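Local coordinates for cobalamin biosynthesis protein CobN (Mycobacterium tuberculosis, PDB 7C6O), which is the large, catalytic subunit of cobaltochelatase, which probably inserts cobalt into the corrin ring during cobalamin biosynthesis, at residues 851-856 and 909-914; 902-907 and 934-939. All blocks are in the same frame, centred on the assembly; numbering follows the deposited sequence.

Contact 1: 851-856 and 909-914; sequences PSRLAW and PVWDDA
The indole of W911, on strand 907-911, packs against residues 851-856, the lead-in and first turn of helix 853-874. Of the two polar bonds, the first runs from W911 NE1 to P851 O at 2.8 Å; it lies close to the ring plane and in the carbonyl plane. The second is a salt bridge: R853 NH2 meets the syn lone pair of D913 OD1 at 2.8 Å, with guanidinium and carboxylate turned steeply against each other.

The R853 chain, extended from CG to NE, runs over one face of the indole. Its CG sits 3.8 Å from the centroid of the W911 six-membered ring, almost on the normal, and further out NH1 comes to 3.6 Å from W911 CE3, the guanidinium tilted 36° from the ring. P909 CB lies over the opposite face, offset from its centre.

Among the apolar contacts, W856 has its CG anti to the backbone N (chi1 171°), which swings the ring across to the strand. P909 CD rests on its face, 3.5 Å from the centroid of the W856 six-membered ring, a CH-pi contact. The edge of W911 is aimed at the same indole in an offset edge-to-face pair with planes at 67°. P851 CG also touches P909 CG at 4.1 Å.

S852, at the N-cap, accepts from A855 N through OG, a capping bond at the start of the helix. With one face under R853, P909 off-centre on the other and its N-H tied to a carbonyl, W911 has its rotation fixed, while the ion pair is made by two exposed residues, R853 and D913.

Contact 2: 902-907 and 934-939; sequences LALLGV and IDVTVR
A Schellman motif ends helix 896-905, with G906 as its C-prime residue at positive phi, and the last turn before it leans on the start of strand 935-940 in the mixed sheet. V907 N reaches back to L902 O at 2.9 Å, while the bond from G906 N to A903 O is weak.

Across the contact, I934 N donates to L904 O at 3.0 Å. The donor stands 37° out of the carbonyl plane, so the bond misses the lone-pair directions. R931 NH1 also donates to L904 O, which gives this helix-end carbonyl two partners.

The remaining contacts are mostly aliphatic, with one methyl against a carbonyl oxygen. V936 CG2, the branch anti to its own carbonyl carbon, fits against L904, 3.7 Å from L904 CB and 3.8 Å from L904 CD1; the two side chains cross at about a right angle. L905 starts off to one side, but its CD2 turns back to the strand, 3.5 Å from I934 O and 4.1 Å from V936 CG2. One methyl of V936 therefore meets both leucines. L904 CB and I934 CB also lie 4.3 Å apart.

L904 and I934 both also touch V881 of the adjacent parallel strand 880-885. Helix 853-874 packs on L904 through A863 and L867, and helix 949-963 meets L905 through V959, so the helix end is wedged between two helices and the sheet.

Overall arrangement
Helix 896-905 runs straight into strand 907-911: contact 2 holds the last turn of the helix and contact 1 the strand that follows it, their centres about 17 Å apart. Contact 2 is fully buried, mostly aliphatic, with a single backbone bond across it, and sets the helix on the eight-stranded mixed sheet. Contact 1 is only partly buried; it holds the small two-stranded hairpin to the start of helix 853-874 with aromatic faces, prolines, an indole N-H bond and a salt bridge at the solvent side. W856 joins them: its CH2 lies 3.3 Å from V907 O and its CZ3 packs on L902 CB. Helix 853-874 thus serves both, by its first turn in contact 1 and farther along beside contact 2.

Contact 1: 851-856 and 909-914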
# COMPACT_ATOMS: atom_id res chain seq x y z
N PRO A 851 2.84 -15.11 2.63
CA PRO A 851 1.41 -15.40 2.76
C PRO A 851 1.02 -16.00 4.11
O PRO A 851 1.79 -16.75 4.71
CB PRO A 851 1.17 -16.42 1.64
CG PRO A 851 2.48 -17.13 1.51
CD PRO A 851 3.53 -16.08 1.76
N SER A 852 -0.18 -15.64 4.57
CA SER A 852 -0.75 -16.32 5.72
C SER A 852 -1.16 -17.74 5.33
O SER A 852 -1.14 -18.12 4.15
CB SER A 852 -1.97 -15.56 6.25
OG SER A 852 -3.06 -15.64 5.35
N ARG A 853 -1.54 -18.53 6.33
CA ARG A 853 -2.01 -19.88 6.06
C ARG A 853 -3.30 -19.86 5.24
O ARG A 853 -3.49 -20.71 4.35
CB ARG A 853 -2.21 -20.65 7.36
CG ARG A 853 -0.91 -20.93 8.11
CD ARG A 853 -1.15 -21.76 9.36
NE ARG A 853 0.10 -22.09 10.04
CZ ARG A 853 0.83 -23.17 9.77
NH1 ARG A 853 0.43 -24.02 8.83
NH2 ARG A 853 1.95 -23.39 10.44
N LEU A 854 -4.18 -18.90 5.50
CA LEU A 854 -5.39 -18.77 4.69
C LEU A 854 -5.05 -18.38 3.26
O LEU A 854 -5.66 -18.88 2.31
CB LEU A 854 -6.35 -17.76 5.31
CG LEU A 854 -7.10 -18.19 6.57
CD1 LEU A 854 -8.06 -17.09 7.01
CD2 LEU A 854 -7.84 -19.49 6.33
N ALA A 855 -4.08 -17.48 3.09
CA ALA A 855 -3.66 -17.10 1.74
C ALA A 855 -2.99 -18.25 1.02
O ALA A 855 -3.14 -18.40 -0.20
CB ALA A 855 -2.73 -15.89 1.80
N TRP A 856 -2.24 -19.09 1.76
CA TRP A 856 -1.65 -20.28 1.16
C TRP A 856 -2.73 -21.19 0.58
O TRP A 856 -2.57 -21.71 -0.53
CB TRP A 856 -0.81 -21.03 2.19
CG TRP A 856 -0.35 -22.37 1.72
CD1 TRP A 856 -0.70 -23.59 2.24
CD2 TRP A 856 0.54 -22.65 0.63
NE1 TRP A 856 -0.08 -24.60 1.54
CE2 TRP A 856 0.69 -24.05 0.55
CE3 TRP A 856 1.23 -21.84 -0.28
CZ2 TRP A 856 1.49 -24.66 -0.41
CZ3 TRP A 856 2.03 -22.45 -1.23
CH2 TRP A 856 2.15 -23.84 -1.29
N PRO A 909 5.37 -22.73 2.09
CA PRO A 909 5.92 -21.84 3.12
C PRO A 909 6.06 -22.57 4.45
O PRO A 909 5.40 -23.58 4.71
CB PRO A 909 4.88 -20.71 3.22
CG PRO A 909 3.96 -20.90 2.05
CD PRO A 909 3.99 -22.36 1.72
N VAL A 910 6.95 -22.04 5.28
CA VAL A 910 7.17 -22.54 6.64
C VAL A 910 6.93 -21.38 7.60
O VAL A 910 7.60 -20.34 7.51
CB VAL A 910 8.58 -23.11 6.81
CG1 VAL A 910 8.80 -23.57 8.25
CG2 VAL A 910 8.80 -24.27 5.85
N TRP A 911 5.97 -21.55 8.50
CA TRP A 911 5.57 -20.50 9.42
C TRP A 911 6.13 -20.74 10.82
O TRP A 911 6.28 -21.88 11.26
CB TRP A 911 4.05 -20.40 9.52
CG TRP A 911 3.36 -19.92 8.27
CD1 TRP A 911 3.08 -18.63 7.94
CD2 TRP A 911 2.85 -20.74 7.21
NE1 TRP A 911 2.43 -18.59 6.72
CE2 TRP A 911 2.28 -19.87 6.26
CE3 TRP A 911 2.83 -22.12 6.97
CZ2 TRP A 911 1.69 -20.34 5.08
CZ3 TRP A 911 2.25 -22.58 5.80
CH2 TRP A 911 1.69 -21.69 4.87
N ASP A 912 6.44 -19.64 11.50
CA ASP A 912 6.64 -19.65 12.95
C ASP A 912 5.27 -19.45 13.59
O ASP A 912 4.68 -18.37 13.47
CB ASP A 912 7.61 -18.56 13.37
CG ASP A 912 7.74 -18.44 14.88
OD1 ASP A 912 8.53 -19.21 15.47
OD2 ASP A 912 7.05 -17.59 15.47
N ASP A 913 4.76 -20.48 14.26
CA ASP A 913 3.38 -20.43 14.74
C ASP A 913 3.16 -19.36 15.80
O ASP A 913 2.02 -18.90 15.97
CB ASP A 913 2.95 -21.80 15.27
CG ASP A 913 2.48 -22.73 14.17
OD1 ASP A 913 2.56 -22.34 12.98
OD2 ASP A 913 2.02 -23.85 14.48
N ALA A 914 4.20 -18.95 16.52
CA ALA A 914 4.06 -17.87 17.49
C ALA A 914 3.77 -16.54 16.80
O ALA A 914 2.69 -15.96 16.98
CB ALA A 914 5.32 -17.77 18.36

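Contact 2: 902-907 and 934-939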
# COMPACT_ATOMS: atom_id res chain seq x y z
N LEU A 902 4.34 -19.76 -5.32
CA LEU A 902 4.97 -20.86 -4.59
C LEU A 902 4.31 -22.19 -4.93
O LEU A 902 5.00 -23.20 -5.12
CB LEU A 902 4.90 -20.59 -3.09
CG LEU A 902 5.72 -19.39 -2.59
CD1 LEU A 902 5.51 -19.15 -1.10
CD2 LEU A 902 7.19 -19.60 -2.90
N ALA A 903 2.98 -22.21 -5.03
CA ALA A 903 2.28 -23.46 -5.33
C ALA A 903 2.63 -23.97 -6.72
O ALA A 903 2.81 -25.18 -6.92
CB ALA A 903 0.77 -23.26 -5.19
N LEU A 904 2.72 -23.07 -7.70
CA LEU A 904 3.07 -23.49 -9.05
C LEU A 904 4.48 -24.09 -9.09
O LEU A 904 4.72 -25.10 -9.76
CB LEU A 904 2.96 -22.32 -10.02
CG LEU A 904 1.54 -21.84 -10.32
CD1 LEU A 904 1.55 -20.47 -11.00
CD2 LEU A 904 0.81 -22.86 -11.19
N LEU A 905 5.42 -23.47 -8.37
CA LEU A 905 6.78 -23.98 -8.28
C LEU A 905 6.86 -25.28 -7.48
O LEU A 905 7.84 -26.01 -7.62
CB LEU A 905 7.70 -22.94 -7.64
CG LEU A 905 7.86 -21.60 -8.36
CD1 LEU A 905 8.72 -20.66 -7.54
CD2 LEU A 905 8.45 -21.81 -9.74
N GLY A 906 5.87 -25.56 -6.65
CA GLY A 906 5.92 -26.74 -5.80
C GLY A 906 6.67 -26.51 -4.51
O GLY A 906 7.37 -27.42 -4.04
N VAL A 907 6.54 -25.33 -3.92
CA VAL A 907 7.24 -24.95 -2.70
C VAL A 907 6.22 -24.51 -1.67
O VAL A 907 5.34 -23.70 -1.97
CB VAL A 907 8.27 -23.84 -2.96
CG1 VAL A 907 8.94 -23.41 -1.66
CG2 VAL A 907 9.30 -24.30 -3.96
N ILE A 934 5.79 -26.00 -12.40
CA ILE A 934 5.50 -25.06 -13.48
C ILE A 934 6.38 -23.84 -13.31
O ILE A 934 6.49 -23.29 -12.21
CB ILE A 934 4.01 -24.68 -13.48
CG1 ILE A 934 3.12 -25.93 -13.46
CG2 ILE A 934 3.68 -23.81 -14.69
CD1 ILE A 934 3.24 -26.81 -14.69
N ASP A 935 7.02 -23.41 -14.40
CA ASP A 935 7.82 -22.20 -14.36
C ASP A 935 6.92 -20.98 -14.18
O ASP A 935 5.77 -20.95 -14.62
CB ASP A 935 8.65 -22.06 -15.65
CG ASP A 935 9.94 -21.30 -15.44
OD1 ASP A 935 10.17 -20.77 -14.33
OD2 ASP A 935 10.75 -21.23 -16.39
N VAL A 936 7.45 -19.97 -13.49
CA VAL A 936 6.69 -18.75 -13.22
C VAL A 936 7.58 -17.54 -13.50
O VAL A 936 8.70 -17.46 -12.99
CB VAL A 936 6.16 -18.69 -11.78
CG1 VAL A 936 5.36 -17.41 -11.56
CG2 VAL A 936 5.30 -19.90 -11.46
N THR A 937 7.08 -16.61 -14.30
CA THR A 937 7.66 -15.28 -14.45
C THR A 937 6.75 -14.29 -13.74
O THR A 937 5.54 -14.27 -13.99
CB THR A 937 7.84 -14.90 -15.92
OG1 THR A 937 8.83 -15.74 -16.52
CG2 THR A 937 8.27 -13.45 -16.05
N VAL A 938 7.33 -13.49 -12.85
CA VAL A 938 6.57 -12.59 -11.98
C VAL A 938 6.89 -11.16 -12.36
O VAL A 938 8.06 -10.75 -12.36
CB VAL A 938 6.89 -12.84 -10.50
CG1 VAL A 938 6.13 -11.85 -9.63
CG2 VAL A 938 6.56 -14.27 -10.11
N ARG A 939 5.85 -10.39 -12.67
CA ARG A 939 5.96 -8.94 -12.77
C ARG A 939 5.42 -8.34 -11.48
O ARG A 939 4.22 -8.39 -11.22
CB ARG A 939 5.21 -8.40 -13.99
CG ARG A 939 5.09 -6.88 -14.02
CD ARG A 939 6.46 -6.19 -13.92
NE ARG A 939 6.31 -4.73 -13.90
CZ ARG A 939 6.14 -3.99 -14.99
NH1 ARG A 939 6.11 -4.55 -16.19
NH2 ARG A 939 6.00 -2.67 -14.88